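Local coordinates for Two-component system response regulator/GGDEF domain protein (Aeromonas salmonicida, PDB 3LUF), which probably makes cyclic di-GMP from two GTP through a GGDEF domain absent here, the chain holding its two magnesium-binding receiver domains, at residues Val77-Ala82 with Glu90-Ala95. Sequence-based numbering, arbitrary orientation.
Sequences VVILTA and EAWLEA
One face of the Trp92 indole carries the delta methyl of Ile79, while Thr81 OG1 lies at the edge of the six-membered ring, near its plane. The Ile79 interaction is a CH-pi contact by its geometry: CD1 sits 3.6 Å from the centroid of the five-membered ring of Trp92, only 10° off the ring normal. Its nearest atoms, Trp92 CG and CD2, are likewise each 3.6 Å from Ile79 CD1, so the methyl is seated over the pyrrole end of the indole and not hooked on a single atom. The extended side chain of Ile79 (chi2 172°) carries CD1 to this point, and the two side chains cross at about a right angle. The other branch of Ile79 plays a lesser part, CG2 lying 4.1 Å from Trp92 CH2.

At the edge remote from Trp92 CB, Trp92 CH2 meets Thr81 OG1 at 3.6 Å; Thr81 CB and CG2, each 3.8 Å from Trp92 CH2, are displaced from the ring plane to the side Ile79 occupies. This is van der Waals packing; the hydroxyl finds its hydrogen-bond partner just beyond the strand, in the carbonyl O of Asp83. The side chain of Thr81 lies about 10 Å from the bound magnesium. No hydrogen bond links the two segments. About 160 Å² is buried between them, and the contact is mainly apolar, centred on Ile79 CD1 against the indole.

With the CA atoms of Ile79 and Trp92 still 8.4 Å apart, the indole spans the gap between strand and helix. Leu56 and Ile84 also touch it from loops, and Val67 of helix 65-72 packs on Ile79. In the first CheY-like receiver domain, the contact thus seats helix 86-94 of a beta-alpha-beta crossover on strand 77-81, which runs parallel between strands 49-55 and 99-102.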
ATOM      1  N   VAL B  77     -21.352 -11.716  -6.952  1.00 12.93           N
ATOM      2  CA  VAL B  77     -22.002 -10.496  -7.421  1.00 12.06           C
ATOM      3  C   VAL B  77     -21.331  -9.265  -6.842  1.00 12.23           C
ATOM      4  O   VAL B  77     -21.096  -9.172  -5.631  1.00 13.40           O
ATOM      5  CB  VAL B  77     -23.493 -10.487  -7.050  1.00 13.31           C
ATOM      6  CG1 VAL B  77     -24.172  -9.103  -7.361  1.00 12.15           C
ATOM      7  CG2 VAL B  77     -24.245 -11.603  -7.802  1.00 10.32           C
ATOM      8  N   VAL B  78     -21.010  -8.329  -7.726  1.00 11.37           N
ATOM      9  CA  VAL B  78     -20.632  -6.981  -7.331  1.00 11.49           C
ATOM     10  C   VAL B  78     -21.758  -6.045  -7.742  1.00 11.40           C
ATOM     11  O   VAL B  78     -22.169  -6.046  -8.898  1.00 11.43           O
ATOM     12  CB  VAL B  78     -19.318  -6.586  -8.029  1.00 11.39           C
ATOM     13  CG1 VAL B  78     -19.050  -5.048  -7.951  1.00 12.25           C
ATOM     14  CG2 VAL B  78     -18.139  -7.432  -7.462  1.00 11.09           C
ATOM     15  N   ILE B  79     -22.271  -5.251  -6.810  1.00 11.32           N
ATOM     16  CA  ILE B  79     -23.388  -4.357  -7.134  1.00 11.06           C
ATOM     17  C   ILE B  79     -22.922  -3.081  -7.825  1.00 12.12           C
ATOM     18  O   ILE B  79     -21.907  -2.515  -7.440  1.00 12.21           O
ATOM     19  CB  ILE B  79     -24.204  -4.057  -5.838  1.00 12.22           C
ATOM     20  CG1 ILE B  79     -25.063  -5.304  -5.489  1.00 12.51           C
ATOM     21  CG2 ILE B  79     -25.025  -2.734  -5.937  1.00 15.05           C
ATOM     22  CD1 ILE B  79     -25.759  -5.193  -4.133  1.00 15.55           C
ATOM     23  N   LEU B  80     -23.677  -2.630  -8.835  1.00 11.75           N
ATOM     24  CA  LEU B  80     -23.484  -1.308  -9.431  1.00 11.60           C
ATOM     25  C   LEU B  80     -24.537  -0.397  -8.846  1.00 13.01           C
ATOM     26  O   LEU B  80     -25.725  -0.691  -8.949  1.00 12.70           O
ATOM     27  CB  LEU B  80     -23.678  -1.339 -10.953  1.00 12.16           C
ATOM     28  CG  LEU B  80     -22.799  -2.275 -11.796  1.00 12.08           C
ATOM     29  CD1 LEU B  80     -23.367  -2.395 -13.223  1.00 11.65           C
ATOM     30  CD2 LEU B  80     -21.400  -1.723 -11.876  1.00 14.33           C
ATOM     31  N   THR B  81     -24.084   0.699  -8.232  1.00 13.47           N
ATOM     32  CA  THR B  81     -24.988   1.584  -7.470  1.00 14.88           C
ATOM     33  C   THR B  81     -24.701   3.064  -7.729  1.00 15.53           C
ATOM     34  O   THR B  81     -23.565   3.481  -7.794  1.00 13.93           O
ATOM     35  CB  THR B  81     -24.986   1.253  -5.968  1.00 14.81           C
ATOM     36  OG1 THR B  81     -25.963   2.062  -5.291  1.00 17.49           O
ATOM     37  CG2 THR B  81     -23.613   1.433  -5.327  1.00 15.40           C
ATOM     38  N   ALA B  82     -25.759   3.844  -7.901  1.00 18.63           N
ATOM     39  CA  ALA B  82     -25.583   5.284  -8.141  1.00 22.16           C
ATOM     40  C   ALA B  82     -25.362   6.052  -6.838  1.00 24.74           C
ATOM     41  O   ALA B  82     -24.844   7.200  -6.841  1.00 25.58           O
ATOM     42  CB  ALA B  82     -26.775   5.851  -8.956  1.00 22.24           C
ATOM     43  N   GLU B  90     -24.174  -2.561   4.584  1.00 29.81           N
ATOM     44  CA  GLU B  90     -24.391  -3.624   5.570  1.00 29.89           C
ATOM     45  C   GLU B  90     -25.350  -4.690   5.053  1.00 28.43           C
ATOM     46  O   GLU B  90     -25.052  -5.883   5.141  1.00 27.90           O
ATOM     47  CB  GLU B  90     -24.884  -3.018   6.893  1.00 30.76           C
ATOM     48  CG  GLU B  90     -25.629  -3.979   7.834  1.00 34.86           C
ATOM     49  CD  GLU B  90     -25.576  -3.539   9.304  1.00 40.74           C
ATOM     50  OE1 GLU B  90     -25.443  -2.314   9.569  1.00 42.96           O
ATOM     51  OE2 GLU B  90     -25.657  -4.423  10.196  1.00 42.73           O
ATOM     52  N   ALA B  91     -26.488  -4.254   4.506  1.00 27.40           N
ATOM     53  CA  ALA B  91     -27.468  -5.170   3.897  1.00 27.30           C
ATOM     54  C   ALA B  91     -26.842  -6.009   2.783  1.00 26.53           C
ATOM     55  O   ALA B  91     -27.021  -7.213   2.729  1.00 26.39           O
ATOM     56  CB  ALA B  91     -28.675  -4.402   3.369  1.00 27.29           C
ATOM     57  N   TRP B  92     -26.083  -5.360   1.907  1.00 25.95           N
ATOM     58  CA  TRP B  92     -25.507  -6.053   0.769  1.00 25.31           C
ATOM     59  C   TRP B  92     -24.472  -7.066   1.208  1.00 25.27           C
ATOM     60  O   TRP B  92     -24.432  -8.170   0.686  1.00 24.27           O
ATOM     61  CB  TRP B  92     -24.864  -5.056  -0.174  1.00 25.00           C
ATOM     62  CG  TRP B  92     -25.834  -4.098  -0.736  1.00 24.06           C
ATOM     63  CD1 TRP B  92     -27.185  -4.249  -0.821  1.00 25.25           C
ATOM     64  CD2 TRP B  92     -25.526  -2.845  -1.349  1.00 24.54           C
ATOM     65  NE1 TRP B  92     -27.749  -3.148  -1.416  1.00 22.98           N
ATOM     66  CE2 TRP B  92     -26.749  -2.276  -1.769  1.00 24.76           C
ATOM     67  CE3 TRP B  92     -24.330  -2.139  -1.574  1.00 25.99           C
ATOM     68  CZ2 TRP B  92     -26.818  -1.030  -2.399  1.00 23.79           C
ATOM     69  CZ3 TRP B  92     -24.392  -0.905  -2.211  1.00 25.41           C
ATOM     70  CH2 TRP B  92     -25.639  -0.361  -2.619  1.00 25.50           C
ATOM     71  N   LEU B  93     -23.643  -6.695   2.174  1.00 26.27           N
ATOM     72  CA  LEU B  93     -22.631  -7.636   2.632  1.00 27.65           C
ATOM     73  C   LEU B  93     -23.218  -8.821   3.395  1.00 27.74           C
ATOM     74  O   LEU B  93     -22.762  -9.953   3.229  1.00 27.98           O
ATOM     75  CB  LEU B  93     -21.511  -6.922   3.391  1.00 28.20           C
ATOM     76  CG  LEU B  93     -20.757  -5.943   2.469  1.00 29.12           C
ATOM     77  CD1 LEU B  93     -19.873  -5.030   3.276  1.00 31.34           C
ATOM     78  CD2 LEU B  93     -19.928  -6.659   1.403  1.00 30.48           C
ATOM     79  N   GLU B  94     -24.254  -8.574   4.187  1.00 28.70           N
ATOM     80  CA  GLU B  94     -24.986  -9.650   4.867  1.00 29.70           C
ATOM     81  C   GLU B  94     -25.587 -10.628   3.850  1.00 28.97           C
ATOM     82  O   GLU B  94     -25.605 -11.843   4.072  1.00 29.92           O
ATOM     83  CB  GLU B  94     -26.102  -9.063   5.752  1.00 30.40           C
ATOM     84  CG  GLU B  94     -25.879  -9.201   7.273  1.00 35.83           C
ATOM     85  CD  GLU B  94     -24.863  -8.206   7.863  1.00 40.63           C
ATOM     86  OE1 GLU B  94     -24.595  -7.150   7.250  1.00 43.65           O
ATOM     87  OE2 GLU B  94     -24.332  -8.486   8.958  1.00 42.33           O
ATOM     88  N   ALA B  95     -26.076 -10.089   2.734  1.00 27.80           N
ATOM     89  CA  ALA B  95     -26.671 -10.885   1.669  1.00 26.39           C
ATOM     90  C   ALA B  95     -25.633 -11.652   0.835  1.00 25.64           C
ATOM     91  O   ALA B  95     -25.992 -12.517   0.055  1.00 26.45           O
ATOM     92  CB  ALA B  95     -27.542 -10.010   0.784  1.00 26.82           C
TER